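Local coordinates for gamma-glutamyl-gamma-aminobutyraldehyde dehydrogenase (PDB 4LIH), which probably oxidises aldehydes to carboxylic acids with NAD(P)+ as electron acceptor, gamma-glutamyl-gamma-aminobutyraldehyde being the likely substrate, at residues A22-E27 and L109-T114; F45-P50 and S204-I209; G362-G367 and E390-E395; E327-A332 and P410-I415. All coordinates share one frame; numbering follows the deposited sequence.

Interaction 1. Residues A22-E27 and L109-T114; sequences ASLEIE and LSLLET
Ile26 and Leu112 mark the closest backbone approach, their CA atoms 8.1 Å apart, where the extended chain that leaves helix 14-23 passes along one side of helix 106-117. Leu24 is the first residue to abandon helical backbone angles, and from there the chain is stretched. Its CB points at the helix, whereas that of the solvent-exposed Glu25 points away from it. With CG turned opposite the backbone N (chi1 -168°), Leu24 extends its methyl CD2 into the notch between two consecutive helical leucines. There CD2 lies 3.8 Å from CD2 of Leu112 and 4.0 Å from CD2 of Leu111. Leu24 and Leu111 run alongside each other in opposite senses, while Leu112 comes at a slant. Ile26 adds a looser touch, its CG1 4.2 Å from Leu112 CD2, so that this one methyl is shared by both residues of the extended chain. Leu111 also meets Trp17 and Lys20 of helix 14-23, and Ile26 reaches Leu206 of helix 206-218, so the apolar patch extends beyond the two segments. Leucine suits the helix side because its forked end presents a methyl at some distance from the backbone, bridging a gap that the main chains leave wide. The contact is built from methyl and methylene groups alone, so dispersion and the exclusion of water hold it, and it depends on the fit of the surfaces more than on bond directions.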
loop_
_atom_site.group_PDB
_atom_site.type_symbol
_atom_site.label_atom_id
_atom_site.label_comp_id
_atom_site.label_asym_id
_atom_site.label_seq_id
_atom_site.Cartn_x
_atom_site.Cartn_y
_atom_site.Cartn_z
ATOM N N ALA A 22 -17.246 -37.955 -29.100
ATOM C CA ALA A 22 -17.621 -39.367 -29.209
ATOM C C ALA A 22 -16.769 -40.323 -28.346
ATOM O O ALA A 22 -17.272 -41.335 -27.879
ATOM C CB ALA A 22 -17.570 -39.795 -30.665
ATOM N N SER A 23 -15.489 -40.021 -28.172
ATOM C CA SER A 23 -14.585 -40.830 -27.366
ATOM C C SER A 23 -14.494 -40.354 -25.902
ATOM O O SER A 23 -13.895 -41.000 -25.051
ATOM C CB SER A 23 -13.187 -40.772 -27.980
ATOM O OG SER A 23 -12.703 -39.434 -27.920
ATOM N N LEU A 24 -15.072 -39.208 -25.611
ATOM C CA LEU A 24 -14.892 -38.591 -24.305
ATOM C C LEU A 24 -15.518 -39.437 -23.181
ATOM O O LEU A 24 -16.685 -39.741 -23.225
ATOM C CB LEU A 24 -15.525 -37.195 -24.331
ATOM C CG LEU A 24 -15.209 -36.275 -23.152
ATOM C CD1 LEU A 24 -13.732 -35.969 -23.090
ATOM C CD2 LEU A 24 -16.031 -34.997 -23.272
ATOM N N GLU A 25 -14.717 -39.803 -22.184
ATOM C CA GLU A 25 -15.209 -40.387 -20.936
ATOM C C GLU A 25 -15.551 -39.244 -19.967
ATOM O O GLU A 25 -14.667 -38.482 -19.599
ATOM C CB GLU A 25 -14.131 -41.269 -20.288
ATOM C CG GLU A 25 -13.557 -42.358 -21.182
ATOM C CD GLU A 25 -14.447 -43.583 -21.290
ATOM O OE1 GLU A 25 -15.670 -43.496 -21.012
ATOM O OE2 GLU A 25 -13.925 -44.662 -21.687
ATOM N N ILE A 26 -16.797 -39.127 -19.537
ATOM C CA ILE A 26 -17.207 -37.990 -18.680
ATOM C C ILE A 26 -17.375 -38.499 -17.251
ATOM O O ILE A 26 -18.165 -39.417 -17.010
ATOM C CB ILE A 26 -18.549 -37.396 -19.133
ATOM C CG1 ILE A 26 -18.447 -36.821 -20.547
ATOM C CG2 ILE A 26 -19.004 -36.309 -18.149
ATOM C CD1 ILE A 26 -19.726 -36.242 -21.116
ATOM N N GLU A 27 -16.669 -37.883 -16.304
ATOM C CA GLU A 27 -16.817 -38.210 -14.880
ATOM C C GLU A 27 -17.992 -37.423 -14.275
ATOM O O GLU A 27 -18.000 -36.185 -14.361
ATOM C CB GLU A 27 -15.554 -37.857 -14.118
ATOM C CG GLU A 27 -15.675 -38.089 -12.615
ATOM C CD GLU A 27 -15.960 -39.535 -12.273
ATOM O OE1 GLU A 27 -15.000 -40.346 -12.407
ATOM O OE2 GLU A 27 -17.126 -39.863 -11.900
ATOM N N LEU A 109 -11.188 -29.829 -21.182
ATOM C CA LEU A 109 -11.960 -28.937 -20.316
ATOM C C LEU A 109 -12.822 -28.007 -21.173
ATOM O O LEU A 109 -13.962 -27.713 -20.850
ATOM C CB LEU A 109 -11.027 -28.136 -19.410
ATOM C CG LEU A 109 -10.369 -28.898 -18.279
ATOM C CD1 LEU A 109 -9.308 -28.037 -17.609
ATOM C CD2 LEU A 109 -11.417 -29.363 -17.278
ATOM N N SER A 110 -12.231 -27.492 -22.232
ATOM C CA SER A 110 -12.970 -26.669 -23.176
ATOM C C SER A 110 -14.158 -27.444 -23.775
ATOM O O SER A 110 -15.276 -26.907 -23.860
ATOM C CB SER A 110 -12.044 -26.167 -24.255
ATOM O OG SER A 110 -11.027 -25.353 -23.723
ATOM N N LEU A 111 -13.932 -28.699 -24.163
ATOM C CA LEU A 111 -15.010 -29.509 -24.777
ATOM C C LEU A 111 -16.111 -29.855 -23.765
ATOM O O LEU A 111 -17.288 -29.805 -24.084
ATOM C CB LEU A 111 -14.426 -30.750 -25.476
ATOM C CG LEU A 111 -15.442 -31.766 -26.068
ATOM C CD1 LEU A 111 -16.219 -31.176 -27.246
ATOM C CD2 LEU A 111 -14.694 -33.016 -26.493
ATOM N N LEU A 112 -15.739 -30.187 -22.530
ATOM C CA LEU A 112 -16.710 -30.401 -21.473
ATOM C C LEU A 112 -17.597 -29.176 -21.262
ATOM O O LEU A 112 -18.817 -29.333 -21.174
ATOM C CB LEU A 112 -16.022 -30.749 -20.152
ATOM C CG LEU A 112 -15.378 -32.101 -20.076
ATOM C CD1 LEU A 112 -14.494 -32.158 -18.841
ATOM C CD2 LEU A 112 -16.471 -33.173 -19.995
ATOM N N GLU A 113 -16.991 -27.983 -21.215
ATOM C CA GLU A 113 -17.723 -26.724 -21.015
ATOM C C GLU A 113 -18.701 -26.420 -22.141
ATOM O O GLU A 113 -19.791 -25.911 -21.885
ATOM C CB GLU A 113 -16.741 -25.525 -20.888
ATOM C CG GLU A 113 -17.316 -24.246 -20.246
ATOM C CD GLU A 113 -17.297 -24.330 -18.731
ATOM O OE1 GLU A 113 -17.531 -25.412 -18.179
ATOM O OE2 GLU A 113 -16.973 -23.347 -18.080
ATOM N N THR A 114 -18.265 -26.673 -23.373
ATOM C CA THR A 114 -19.051 -26.426 -24.597
ATOM C C THR A 114 -20.214 -27.436 -24.662
ATOM O O THR A 114 -21.331 -27.050 -24.935
ATOM C CB THR A 114 -18.163 -26.534 -25.866
ATOM O OG1 THR A 114 -17.291 -25.389 -25.967
ATOM C CG2 THR A 114 -18.993 -26.662 -27.131
#

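Interaction 2. Residues F45-P50 and S204-I209; sequences FDCVSP and SPLTAI
The beta-hairpin of strands 44-48 and 55-60 sets Phe45 and Cys47 of its first strand against Pro205 and Leu206, around the beginning of helix 206-218. That helix connects the parallel strands 195-199 and 225-227, a beta-alpha-beta crossover in what is probably the Rossmann-like coenzyme-binding domain of the aldehyde dehydrogenase family. Phe45 and Cys47, two apart on an extended chain, can both serve the same side of the strand. Cys47 holds SG opposite its backbone N (chi1 177°), and the sulfur settles against the forked end of Leu206, 3.9 Å from both CG and CD1 and 4.0 Å from CD2. The same SG is 4.1 Å from CG of Pro205, so the sulfur rests against both neighbouring side chains at once. A small, polarisable thiol suits this buried place, since it can lie against hydrocarbon without demanding a hydrogen bond. Phe45 has its ring between the backbone N and the carbonyl carbon (chi1 70°), which swings it toward the helix. Its far atom CZ meets Pro205 CG at 3.9 Å and CB at 4.2 Å. Proline suits its place by offering a compact, rigid hydrocarbon surface to both residues. Beside the contact, Asp116 of helix 106-117 accepts a hydrogen bond from Leu206 N and touches Cys47 and Pro205. Val59 of strand 55-60 packs against Phe45, Cys47 and Ile209, placing the junction between the hairpin, helix 106-117 and helix 206-218.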
loop_
_atom_site.group_PDB
_atom_site.type_symbol
_atom_site.label_atom_id
_atom_site.label_comp_id
_atom_site.label_asym_id
_atom_site.label_seq_id
_atom_site.Cartn_x
_atom_site.Cartn_y
_atom_site.Cartn_z
ATOM N N PHE A 45 -28.729 -36.934 -11.302
ATOM C CA PHE A 45 -29.495 -36.194 -12.288
ATOM C C PHE A 45 -28.848 -36.377 -13.656
ATOM O O PHE A 45 -27.672 -36.734 -13.733
ATOM C CB PHE A 45 -29.636 -34.727 -11.902
ATOM C CG PHE A 45 -28.365 -33.901 -11.973
ATOM C CD1 PHE A 45 -27.989 -33.280 -13.148
ATOM C CD2 PHE A 45 -27.624 -33.643 -10.833
ATOM C CE1 PHE A 45 -26.864 -32.464 -13.191
ATOM C CE2 PHE A 45 -26.479 -32.863 -10.878
ATOM C CZ PHE A 45 -26.094 -32.271 -12.062
ATOM N N ASP A 46 -29.643 -36.216 -14.712
ATOM C CA ASP A 46 -29.159 -36.302 -16.100
ATOM C C ASP A 46 -28.603 -34.956 -16.524
ATOM O O ASP A 46 -29.296 -33.921 -16.530
ATOM C CB ASP A 46 -30.262 -36.692 -17.085
ATOM C CG ASP A 46 -30.687 -38.145 -16.973
ATOM O OD1 ASP A 46 -30.066 -38.974 -16.265
ATOM O OD2 ASP A 46 -31.659 -38.448 -17.654
ATOM N N CYS A 47 -27.330 -34.981 -16.871
ATOM C CA CYS A 47 -26.648 -33.833 -17.404
ATOM C C CYS A 47 -26.849 -33.767 -18.907
ATOM O O CYS A 47 -26.278 -34.573 -19.688
ATOM C CB CYS A 47 -25.194 -33.942 -17.060
ATOM S SG CYS A 47 -24.135 -32.626 -17.702
ATOM N N VAL A 48 -27.681 -32.806 -19.304
ATOM C CA VAL A 48 -28.159 -32.677 -20.682
ATOM C C VAL A 48 -27.443 -31.537 -21.404
ATOM O O VAL A 48 -27.112 -30.523 -20.805
ATOM C CB VAL A 48 -29.681 -32.407 -20.719
ATOM C CG1 VAL A 48 -30.196 -32.335 -22.149
ATOM C CG2 VAL A 48 -30.428 -33.481 -19.960
ATOM N N SER A 49 -27.120 -31.755 -22.673
ATOM C CA SER A 49 -26.456 -30.761 -23.484
ATOM C C SER A 49 -27.465 -29.848 -24.161
ATOM O O SER A 49 -28.400 -30.322 -24.802
ATOM C CB SER A 49 -25.642 -31.452 -24.568
ATOM O OG SER A 49 -24.849 -30.521 -25.259
ATOM N N PRO A 50 -27.232 -28.539 -24.090
ATOM C CA PRO A 50 -28.050 -27.569 -24.800
ATOM C C PRO A 50 -27.919 -27.599 -26.317
ATOM O O PRO A 50 -28.751 -27.029 -27.015
ATOM C CB PRO A 50 -27.536 -26.212 -24.299
ATOM C CG PRO A 50 -26.611 -26.475 -23.164
ATOM C CD PRO A 50 -26.275 -27.922 -23.148
ATOM N N SER A 204 -24.547 -27.085 -15.128
ATOM C CA SER A 204 -23.166 -27.152 -15.623
ATOM C C SER A 204 -22.178 -27.710 -14.598
ATOM O O SER A 204 -21.321 -26.993 -14.111
ATOM C CB SER A 204 -22.720 -25.736 -15.991
ATOM O OG SER A 204 -22.872 -24.863 -14.887
ATOM N N PRO A 205 -22.306 -28.974 -14.248
ATOM C CA PRO A 205 -21.469 -29.557 -13.245
ATOM C C PRO A 205 -20.099 -30.045 -13.706
ATOM O O PRO A 205 -19.263 -30.325 -12.844
ATOM C CB PRO A 205 -22.289 -30.782 -12.833
ATOM C CG PRO A 205 -22.901 -31.206 -14.114
ATOM C CD PRO A 205 -23.357 -29.925 -14.686
ATOM N N LEU A 206 -19.916 -30.275 -15.012
ATOM C CA LEU A 206 -18.798 -31.141 -15.470
ATOM C C LEU A 206 -17.358 -30.612 -15.260
ATOM O O LEU A 206 -16.477 -31.373 -14.789
ATOM C CB LEU A 206 -18.983 -31.583 -16.942
ATOM C CG LEU A 206 -20.310 -32.335 -17.257
ATOM C CD1 LEU A 206 -20.380 -32.775 -18.707
ATOM C CD2 LEU A 206 -20.447 -33.516 -16.327
ATOM N N THR A 207 -17.091 -29.369 -15.634
ATOM C CA THR A 207 -15.726 -28.836 -15.483
ATOM C C THR A 207 -15.333 -28.711 -14.014
ATOM O O THR A 207 -14.174 -28.906 -13.680
ATOM C CB THR A 207 -15.456 -27.526 -16.277
ATOM O OG1 THR A 207 -16.406 -26.493 -15.946
ATOM C CG2 THR A 207 -15.479 -27.806 -17.752
ATOM N N ALA A 208 -16.295 -28.391 -13.145
ATOM C CA ALA A 208 -16.048 -28.322 -11.715
ATOM C C ALA A 208 -15.510 -29.656 -11.227
ATOM O O ALA A 208 -14.478 -29.731 -10.545
ATOM C CB ALA A 208 -17.340 -28.004 -10.971
ATOM N N ILE A 209 -16.282 -30.697 -11.548
ATOM C CA ILE A 209 -15.924 -32.067 -11.230
ATOM C C ILE A 209 -14.542 -32.382 -11.772
ATOM O O ILE A 209 -13.689 -32.874 -11.038
ATOM C CB ILE A 209 -16.976 -33.074 -11.774
ATOM C CG1 ILE A 209 -18.310 -32.911 -11.042
ATOM C CG2 ILE A 209 -16.451 -34.498 -11.622
ATOM C CD1 ILE A 209 -19.449 -33.794 -11.499
#

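Interaction 3. Residues G362-G367 and E390-E395; sequences GYIEAG and EPTVFE
Ile364 and Gly367 of helix 362-367 meet Thr392 and Phe394 of strand 392-395 where the two segment axes run in nearly the same sense, 31° apart, with a closest approach of 9.9 Å. The backbones draw nearest at Gly367 and Phe394, whose CA atoms are 6.8 Å apart. Phe394 carries its ring beside the backbone N and opposite the carbonyl carbon (chi1 -68°), and this directs it at the helix. One ring face receives Gly367: its CA stands 3.9 Å from the ring centroid, 16° off the normal, a CH-pi contact displaced toward the rim. The backbone is pressed close, with Gly367 C only 3.3 Å from Phe394 CE1. Glycine is right for this place because, lacking a side chain, it lets the ring lie directly on the helix backbone. At the ring's far end, Ile364 O approaches CZ of Phe394 to 3.5 Å, and Ile364 CG2 is 4.3 Å from the same CZ. The other branch of Ile364 crosses Thr392, its CD1 lying 3.9 Å from Thr392 OG1. That hydroxyl donates to Glu390 O across 2.9 Å from above the carbonyl plane, so it is tied to the backbone just before the strand while its flank meets a methyl. The chemistry thus combines dispersion, a weakly polar CH-pi contact and a hydroxyl whose hydrogen-bonding need is met locally, allowing polar Thr392 to be buried against the helix.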
loop_
_atom_site.group_PDB
_atom_site.type_symbol
_atom_site.label_atom_id
_atom_site.label_comp_id
_atom_site.label_asym_id
_atom_site.label_seq_id
_atom_site.Cartn_x
_atom_site.Cartn_y
_atom_site.Cartn_z
ATOM N N GLY A 362 -40.112 -14.714 -24.151
ATOM C CA GLY A 362 -41.151 -13.931 -23.503
ATOM C C GLY A 362 -40.816 -12.448 -23.451
ATOM O O GLY A 362 -41.684 -11.588 -23.639
ATOM N N TYR A 363 -39.546 -12.137 -23.214
ATOM C CA TYR A 363 -39.121 -10.742 -23.298
ATOM C C TYR A 363 -39.173 -10.208 -24.737
ATOM O O TYR A 363 -39.592 -9.068 -24.969
ATOM C CB TYR A 363 -37.759 -10.563 -22.683
ATOM C CG TYR A 363 -37.776 -10.529 -21.185
ATOM C CD1 TYR A 363 -38.241 -9.421 -20.507
ATOM C CD2 TYR A 363 -37.277 -11.594 -20.436
ATOM C CE1 TYR A 363 -38.250 -9.373 -19.132
ATOM C CE2 TYR A 363 -37.270 -11.553 -19.059
ATOM C CZ TYR A 363 -37.730 -10.416 -18.406
ATOM O OH TYR A 363 -37.727 -10.319 -17.038
ATOM N N ILE A 364 -38.798 -11.040 -25.707
ATOM C CA ILE A 364 -38.855 -10.640 -27.119
ATOM C C ILE A 364 -40.314 -10.278 -27.494
ATOM O O ILE A 364 -40.584 -9.278 -28.193
ATOM C CB ILE A 364 -38.232 -11.741 -28.017
ATOM C CG1 ILE A 364 -36.724 -11.794 -27.750
ATOM C CG2 ILE A 364 -38.518 -11.532 -29.494
ATOM C CD1 ILE A 364 -35.943 -12.887 -28.449
ATOM N N GLU A 365 -41.254 -11.060 -26.975
ATOM C CA GLU A 365 -42.698 -10.765 -27.189
ATOM C C GLU A 365 -43.075 -9.403 -26.574
ATOM O O GLU A 365 -43.689 -8.553 -27.253
ATOM C CB GLU A 365 -43.567 -11.930 -26.665
ATOM C CG GLU A 365 -45.071 -11.652 -26.471
ATOM C CD GLU A 365 -45.807 -12.813 -25.778
ATOM O OE1 GLU A 365 -45.347 -13.974 -25.856
ATOM O OE2 GLU A 365 -46.831 -12.574 -25.100
ATOM N N ALA A 366 -42.691 -9.158 -25.317
ATOM C CA ALA A 366 -42.919 -7.844 -24.718
ATOM C C ALA A 366 -42.272 -6.781 -25.564
ATOM O O ALA A 366 -42.851 -5.751 -25.725
ATOM C CB ALA A 366 -42.443 -7.714 -23.289
ATOM N N GLY A 367 -41.063 -7.018 -26.060
ATOM C CA GLY A 367 -40.335 -6.021 -26.851
ATOM C C GLY A 367 -41.077 -5.636 -28.129
ATOM O O GLY A 367 -41.110 -4.445 -28.523
ATOM N N GLU A 390 -32.042 -15.974 -32.286
ATOM C CA GLU A 390 -31.267 -14.985 -33.019
ATOM C C GLU A 390 -30.807 -13.814 -32.133
ATOM O O GLU A 390 -31.495 -13.451 -31.179
ATOM C CB GLU A 390 -32.071 -14.412 -34.179
ATOM C CG GLU A 390 -32.439 -15.386 -35.275
ATOM C CD GLU A 390 -33.509 -14.846 -36.212
ATOM O OE1 GLU A 390 -34.389 -14.071 -35.773
ATOM O OE2 GLU A 390 -33.424 -15.170 -37.414
ATOM N N PRO A 391 -29.670 -13.180 -32.490
ATOM C CA PRO A 391 -29.344 -11.906 -31.812
ATOM C C PRO A 391 -30.373 -10.841 -32.172
ATOM O O PRO A 391 -30.657 -10.622 -33.357
ATOM C CB PRO A 391 -27.965 -11.563 -32.358
ATOM C CG PRO A 391 -27.958 -12.180 -33.721
ATOM C CD PRO A 391 -28.756 -13.447 -33.611
ATOM N N THR A 392 -30.943 -10.202 -31.145
ATOM C CA THR A 392 -32.156 -9.404 -31.297
ATOM C C THR A 392 -31.947 -7.996 -30.770
ATOM O O THR A 392 -31.419 -7.824 -29.678
ATOM C CB THR A 392 -33.295 -10.079 -30.533
ATOM O OG1 THR A 392 -33.532 -11.392 -31.098
ATOM C CG2 THR A 392 -34.563 -9.286 -30.578
ATOM N N VAL A 393 -32.376 -7.000 -31.542
ATOM C CA VAL A 393 -32.248 -5.610 -31.147
ATOM C C VAL A 393 -33.596 -4.936 -31.242
ATOM O O VAL A 393 -34.276 -5.085 -32.253
ATOM C CB VAL A 393 -31.248 -4.868 -32.070
ATOM C CG1 VAL A 393 -31.083 -3.423 -31.661
ATOM C CG2 VAL A 393 -29.893 -5.559 -32.073
ATOM N N PHE A 394 -33.974 -4.220 -30.182
ATOM C CA PHE A 394 -35.100 -3.274 -30.191
ATOM C C PHE A 394 -34.683 -1.826 -29.918
ATOM O O PHE A 394 -33.742 -1.546 -29.172
ATOM C CB PHE A 394 -36.083 -3.607 -29.086
ATOM C CG PHE A 394 -36.823 -4.898 -29.303
ATOM C CD1 PHE A 394 -37.957 -4.915 -30.099
ATOM C CD2 PHE A 394 -36.397 -6.065 -28.718
ATOM C CE1 PHE A 394 -38.659 -6.082 -30.277
ATOM C CE2 PHE A 394 -37.074 -7.261 -28.917
ATOM C CZ PHE A 394 -38.206 -7.271 -29.713
ATOM N N GLU A 395 -35.470 -0.911 -30.470
ATOM C CA GLU A 395 -35.368 0.511 -30.112
ATOM C C GLU A 395 -36.504 0.774 -29.132
ATOM O O GLU A 395 -37.654 0.511 -29.449
ATOM C CB GLU A 395 -35.451 1.389 -31.369
ATOM C CG GLU A 395 -35.172 2.839 -31.054
ATOM C CD GLU A 395 -35.012 3.707 -32.267
ATOM O OE1 GLU A 395 -35.035 3.199 -33.401
ATOM O OE2 GLU A 395 -34.902 4.915 -32.049
#

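Interaction 4. Residues E327-A332 and P410-I415; sequences EKLVAA and PVLSVI
Leu329 extends its CD2 methyl from helix 319-333 into the fork between Leu412 and Val414 of strand 411-417. CD2 is 3.8 Å from CD2 of Leu412 and 4.0 Å from CG2 of Val414, and in both pairs the side chains reach for each other tip to tip. Both leucines stretch away from their backbone nitrogens (chi1 -174° in Leu329, -177° in Leu412) and together bridge main chains whose nearest CA atoms, those of Leu329 and Val414, are still 10.2 Å apart. Shorter, beta-branched Val414 suits the strand and presents a methyl to the helix close to the sheet. All three residues are buried, and methyl groups alone make the contact. Leu329 and Leu412 also pack on Leu315 of strand 314-318, and Leu329 touches Ala297 of helix 290-302. Strand 411-417 runs parallel to its neighbours 314-318 and 388-395, between them in the mixed sheet of what is probably the catalytic domain. Helix 319-333 rests on the sheet face bearing Leu412 and Val414, while Val411, directed to the other face, meets Phe394 and helix 354-370.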
loop_
_atom_site.group_PDB
_atom_site.type_symbol
_atom_site.label_atom_id
_atom_site.label_comp_id
_atom_site.label_asym_id
_atom_site.label_seq_id
_atom_site.Cartn_x
_atom_site.Cartn_y
_atom_site.Cartn_z
ATOM N N GLU A 327 -27.380 1.193 -38.028
ATOM C CA GLU A 327 -26.944 0.488 -39.236
ATOM C C GLU A 327 -25.703 -0.401 -38.987
ATOM O O GLU A 327 -25.714 -1.573 -39.343
ATOM C CB GLU A 327 -26.705 1.449 -40.405
ATOM C CG GLU A 327 -26.353 0.734 -41.702
ATOM C CD GLU A 327 -26.029 1.678 -42.858
ATOM O OE1 GLU A 327 -25.607 2.833 -42.619
ATOM O OE2 GLU A 327 -26.106 1.220 -44.021
ATOM N N LYS A 328 -24.664 0.145 -38.356
ATOM C CA LYS A 328 -23.432 -0.597 -38.091
ATOM C C LYS A 328 -23.648 -1.750 -37.108
ATOM O O LYS A 328 -23.064 -2.820 -37.260
ATOM C CB LYS A 328 -22.329 0.357 -37.589
ATOM C CG LYS A 328 -21.874 1.378 -38.654
ATOM C CD LYS A 328 -20.995 2.454 -38.032
ATOM C CE LYS A 328 -20.462 3.459 -39.043
ATOM N NZ LYS A 328 -19.644 2.871 -40.130
ATOM N N LEU A 329 -24.547 -1.541 -36.151
ATOM C CA LEU A 329 -24.941 -2.536 -35.151
ATOM C C LEU A 329 -25.627 -3.743 -35.790
ATOM O O LEU A 329 -25.311 -4.921 -35.496
ATOM C CB LEU A 329 -25.890 -1.841 -34.157
ATOM C CG LEU A 329 -26.366 -2.544 -32.930
ATOM C CD1 LEU A 329 -25.191 -2.905 -32.007
ATOM C CD2 LEU A 329 -27.346 -1.613 -32.217
ATOM N N VAL A 330 -26.588 -3.458 -36.655
ATOM C CA VAL A 330 -27.304 -4.485 -37.386
ATOM C C VAL A 330 -26.355 -5.348 -38.224
ATOM O O VAL A 330 -26.448 -6.566 -38.218
ATOM C CB VAL A 330 -28.406 -3.866 -38.262
ATOM C CG1 VAL A 330 -29.006 -4.884 -39.225
ATOM C CG2 VAL A 330 -29.487 -3.274 -37.375
ATOM N N ALA A 331 -25.441 -4.700 -38.913
ATOM C CA ALA A 331 -24.386 -5.368 -39.653
ATOM C C ALA A 331 -23.526 -6.240 -38.709
ATOM O O ALA A 331 -23.305 -7.406 -38.978
ATOM C CB ALA A 331 -23.526 -4.338 -40.329
ATOM N N ALA A 332 -23.080 -5.662 -37.594
ATOM C CA ALA A 332 -22.338 -6.419 -36.579
ATOM C C ALA A 332 -23.081 -7.638 -36.017
ATOM O O ALA A 332 -22.444 -8.674 -35.743
ATOM C CB ALA A 332 -21.946 -5.519 -35.439
ATOM N N PRO A 410 -29.757 -12.733 -25.617
ATOM C CA PRO A 410 -29.151 -11.859 -26.603
ATOM C C PRO A 410 -30.138 -10.847 -27.135
ATOM O O PRO A 410 -30.476 -10.871 -28.308
ATOM C CB PRO A 410 -28.686 -12.834 -27.691
ATOM C CG PRO A 410 -29.703 -13.897 -27.651
ATOM C CD PRO A 410 -30.126 -14.041 -26.213
ATOM N N VAL A 411 -30.632 -10.003 -26.230
ATOM C CA VAL A 411 -31.657 -9.021 -26.537
ATOM C C VAL A 411 -31.202 -7.651 -26.025
ATOM O O VAL A 411 -31.114 -7.417 -24.795
ATOM C CB VAL A 411 -33.003 -9.327 -25.881
ATOM C CG1 VAL A 411 -34.045 -8.306 -26.356
ATOM C CG2 VAL A 411 -33.477 -10.739 -26.199
ATOM N N LEU A 412 -30.976 -6.757 -26.976
ATOM C CA LEU A 412 -30.480 -5.434 -26.744
ATOM C C LEU A 412 -31.591 -4.399 -26.805
ATOM O O LEU A 412 -32.448 -4.418 -27.732
ATOM C CB LEU A 412 -29.445 -5.078 -27.810
ATOM C CG LEU A 412 -28.758 -3.695 -27.636
ATOM C CD1 LEU A 412 -27.855 -3.641 -26.407
ATOM C CD2 LEU A 412 -27.935 -3.359 -28.845
ATOM N N SER A 413 -31.544 -3.462 -25.854
ATOM C CA SER A 413 -32.428 -2.300 -25.796
ATOM C C SER A 413 -31.625 -1.066 -26.204
ATOM O O SER A 413 -30.688 -0.657 -25.499
ATOM C CB SER A 413 -33.003 -2.111 -24.378
ATOM O OG SER A 413 -33.953 -3.108 -24.069
ATOM N N VAL A 414 -31.973 -0.497 -27.358
ATOM C CA VAL A 414 -31.374 0.713 -27.864
ATOM C C VAL A 414 -32.216 1.929 -27.439
ATOM O O VAL A 414 -33.414 2.025 -27.752
ATOM C CB VAL A 414 -31.244 0.703 -29.406
ATOM C CG1 VAL A 414 -30.639 2.002 -29.890
ATOM C CG2 VAL A 414 -30.375 -0.449 -29.866
ATOM N N ILE A 415 -31.561 2.870 -26.756
ATOM C CA ILE A 415 -32.234 4.028 -26.129
ATOM C C ILE A 415 -31.555 5.276 -26.634
ATOM O O ILE A 415 -30.343 5.365 -26.577
ATOM C CB ILE A 415 -32.131 3.978 -24.574
ATOM C CG1 ILE A 415 -32.835 2.720 -24.066
ATOM C CG2 ILE A 415 -32.663 5.288 -23.949
ATOM C CD1 ILE A 415 -32.550 2.308 -22.634
#

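From the N terminus, residues 22-27 and then 45-50 each wait for a distant partner. Residues 109-114 close interaction 1 before 204-209 close interaction 2, so the two loops cross. Their centres lie 10 Å apart and they touch through Ile26 with Leu206 and Glu113 with Thr207, joining the N-terminal segment, the hairpin and helices 106-117 and 206-218. Further along, interaction 4 opens at 327-332 and closes at 410-415, and the whole of interaction 3 falls within that span. These two share neighbouring strands linked by backbone hydrogen bonds, with helices on opposite faces. The pairs are separate: interactions 2 and 3 have nearest atoms about 13 Å apart.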